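Local structure of sialidase B (Streptococcus pneumoniae TIGR4, 4XJZ) at residues 419-424 and 437-442. The protein hydrolyses alpha-(2->3), alpha-(2->6) and alpha-(2->8) glycosidic linkages of terminal sialic acids in oligosaccharides, glycoproteins and glycolipids. The protein carries 1 engineered substitution. Residues are numbered along the deposited sequence; the frame is centred on the assembly and turned at random.
Sequences NYIAMT and KLLPPF
The ring of Tyr420 meets Leu438 obliquely, with the CD1 methyl nearby, while the other branch, CD2, packs 3.9 Å from Tyr420 CB. Phe407 makes an edge-to-face pair with this ring, and Tyr420 OH bonds to the carbonyl of Thr416, which fixes the far end of the side chain. With CG of Leu438 anti to its carbonyl carbon (chi1 -65°), the isobutyl end comes in closer than its CB direction alone would bring it, and CD2 also lies 4.3 Å from Ala422 CB.

The other side of the sheet is lined by Met423 and Lys437, an antiparallel hydrogen-bonded pair. Their extended chains run side by side in the same direction, the sulfur SD of Met423 resting 3.8 Å from CE of Lys437; the ammonium group continues past it to the carbonyl of Gly485. Leu439 sets CD2 3.9 Å from Met423 CB, while its CG lies 4.2 Å from CG2 of Ile421.

Two backbone bonds close the Met423-Lys437 pair: Met423 N to Lys437 O (2.8 Å) and Lys437 N to Met423 O. A third runs from Leu439 N to Ile421 O (2.9 Å). Beyond it the chains diverge, and one water spans the gap, accepting from Ile421 N and donating to Leu439 O.

This is the outer hairpin of a sialidase propeller blade, whose turn carries the second BNR (Asp-box) repeat. Away from the probable catalytic residues, strand 437-438 forms the blade's outer edge, while strand 301-308 bonds to the opposite side of strand 420-426; Leu333 of strand 331-337 covers Tyr420 and Leu438.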
loop_
_atom_site.group_PDB
_atom_site.type_symbol
_atom_site.label_atom_id
_atom_site.label_comp_id
_atom_site.label_asym_id
_atom_site.label_seq_id
_atom_site.Cartn_x
_atom_site.Cartn_y
_atom_site.Cartn_z
ATOM N N ASN A 419 -2.551 -18.718 10.766
ATOM C CA ASN A 419 -2.661 -17.276 10.996
ATOM C C ASN A 419 -3.247 -16.981 12.359
ATOM O O ASN A 419 -4.103 -17.728 12.839
ATOM C CB ASN A 419 -3.519 -16.612 9.917
ATOM C CG ASN A 419 -4.896 -17.232 9.810
ATOM O OD1 ASN A 419 -5.039 -18.392 9.407
ATOM N ND2 ASN A 419 -5.920 -16.472 10.171
ATOM N N TYR A 420 -2.793 -15.877 12.964
ATOM C CA TYR A 420 -3.280 -15.418 14.266
ATOM C C TYR A 420 -3.682 -13.953 14.161
ATOM O O TYR A 420 -3.405 -13.298 13.164
ATOM C CB TYR A 420 -2.178 -15.545 15.322
ATOM C CG TYR A 420 -1.623 -16.947 15.457
ATOM C CD1 TYR A 420 -2.071 -17.802 16.461
ATOM C CD2 TYR A 420 -0.636 -17.408 14.590
ATOM C CE1 TYR A 420 -1.566 -19.090 16.583
ATOM C CE2 TYR A 420 -0.130 -18.696 14.700
ATOM C CZ TYR A 420 -0.597 -19.525 15.698
ATOM O OH TYR A 420 -0.093 -20.805 15.816
ATOM N N ILE A 421 -4.344 -13.432 15.188
ATOM C CA ILE A 421 -4.534 -11.984 15.282
ATOM C C ILE A 421 -3.829 -11.531 16.548
ATOM O O ILE A 421 -3.923 -12.193 17.578
ATOM C CB ILE A 421 -6.020 -11.570 15.339
ATOM C CG1 ILE A 421 -6.741 -11.917 14.038
ATOM C CG2 ILE A 421 -6.155 -10.057 15.536
ATOM C CD1 ILE A 421 -8.240 -11.621 14.072
ATOM N N ALA A 422 -3.099 -10.422 16.453
ATOM C CA ALA A 422 -2.439 -9.835 17.617
ATOM C C ALA A 422 -2.956 -8.432 17.880
ATOM O O ALA A 422 -3.469 -7.753 16.983
ATOM C CB ALA A 422 -0.957 -9.793 17.416
ATOM N N MET A 423 -2.768 -7.995 19.120
ATOM C CA MET A 423 -3.137 -6.648 19.552
ATOM C C MET A 423 -1.953 -5.976 20.226
ATOM O O MET A 423 -1.215 -6.624 20.961
ATOM C CB MET A 423 -4.302 -6.752 20.539
ATOM C CG MET A 423 -4.599 -5.507 21.332
ATOM S SD MET A 423 -5.906 -5.927 22.508
ATOM C CE MET A 423 -5.496 -4.812 23.846
ATOM N N THR A 424 -1.773 -4.682 19.971
ATOM C CA THR A 424 -0.851 -3.884 20.774
ATOM C C THR A 424 -1.560 -2.605 21.174
ATOM O O THR A 424 -2.615 -2.266 20.625
ATOM C CB THR A 424 0.473 -3.563 20.040
ATOM O OG1 THR A 424 1.305 -2.765 20.895
ATOM C CG2 THR A 424 0.229 -2.812 18.750
ATOM N N LYS A 437 0.104 -8.905 22.082
ATOM C CA LYS A 437 -0.418 -10.138 22.654
ATOM C C LYS A 437 -1.301 -10.790 21.606
ATOM O O LYS A 437 -2.000 -10.099 20.861
ATOM C CB LYS A 437 -1.235 -9.878 23.931
ATOM C CG LYS A 437 -2.641 -9.337 23.680
ATOM C CD LYS A 437 -3.555 -9.477 24.897
ATOM C CE LYS A 437 -4.977 -9.034 24.560
ATOM N NZ LYS A 437 -5.726 -8.585 25.771
ATOM N N LEU A 438 -1.274 -12.117 21.543
ATOM C CA LEU A 438 -2.189 -12.828 20.668
ATOM C C LEU A 438 -3.609 -12.800 21.233
ATOM O O LEU A 438 -3.809 -12.901 22.450
ATOM C CB LEU A 438 -1.734 -14.276 20.502
ATOM C CG LEU A 438 -0.392 -14.497 19.801
ATOM C CD1 LEU A 438 -0.063 -15.992 19.737
ATOM C CD2 LEU A 438 -0.381 -13.887 18.402
ATOM N N LEU A 439 -4.591 -12.645 20.350
ATOM C CA LEU A 439 -5.991 -12.821 20.731
ATOM C C LEU A 439 -6.293 -14.315 20.759
ATOM O O LEU A 439 -5.650 -15.087 20.046
ATOM C CB LEU A 439 -6.932 -12.120 19.746
ATOM C CG LEU A 439 -6.927 -10.594 19.654
ATOM C CD1 LEU A 439 -8.296 -10.089 19.201
ATOM C CD2 LEU A 439 -6.525 -9.965 20.962
ATOM N N PRO A 440 -7.274 -14.730 21.577
ATOM C CA PRO A 440 -7.668 -16.143 21.636
ATOM C C PRO A 440 -8.423 -16.550 20.379
ATOM O O PRO A 440 -8.830 -15.679 19.610
ATOM C CB PRO A 440 -8.612 -16.180 22.839
ATOM C CG PRO A 440 -9.216 -14.837 22.873
ATOM C CD PRO A 440 -8.108 -13.897 22.461
ATOM N N PRO A 441 -8.603 -17.861 20.160
ATOM C CA PRO A 441 -9.446 -18.288 19.040
ATOM C C PRO A 441 -10.914 -18.021 19.359
ATOM O O PRO A 441 -11.302 -18.109 20.527
ATOM C CB PRO A 441 -9.181 -19.792 18.963
ATOM C CG PRO A 441 -8.768 -20.176 20.345
ATOM C CD PRO A 441 -8.013 -19.004 20.880
ATOM N N PHE A 442 -11.710 -17.701 18.344
ATOM C CA PHE A 442 -13.114 -17.356 18.554
ATOM C C PHE A 442 -14.075 -18.378 17.965
ATOM O O PHE A 442 -15.252 -18.392 18.308
ATOM C CB PHE A 442 -13.409 -15.975 17.971
ATOM C CG PHE A 442 -12.700 -14.868 18.686
ATOM C CD1 PHE A 442 -13.220 -14.351 19.862
ATOM C CD2 PHE A 442 -11.505 -14.361 18.199
ATOM C CE1 PHE A 442 -12.569 -13.340 20.539
ATOM C CE2 PHE A 442 -10.841 -13.339 18.874
ATOM C CZ PHE A 442 -11.377 -12.834 20.043
HETATM O O HOH W 1 -5.263 -15.521 17.135
#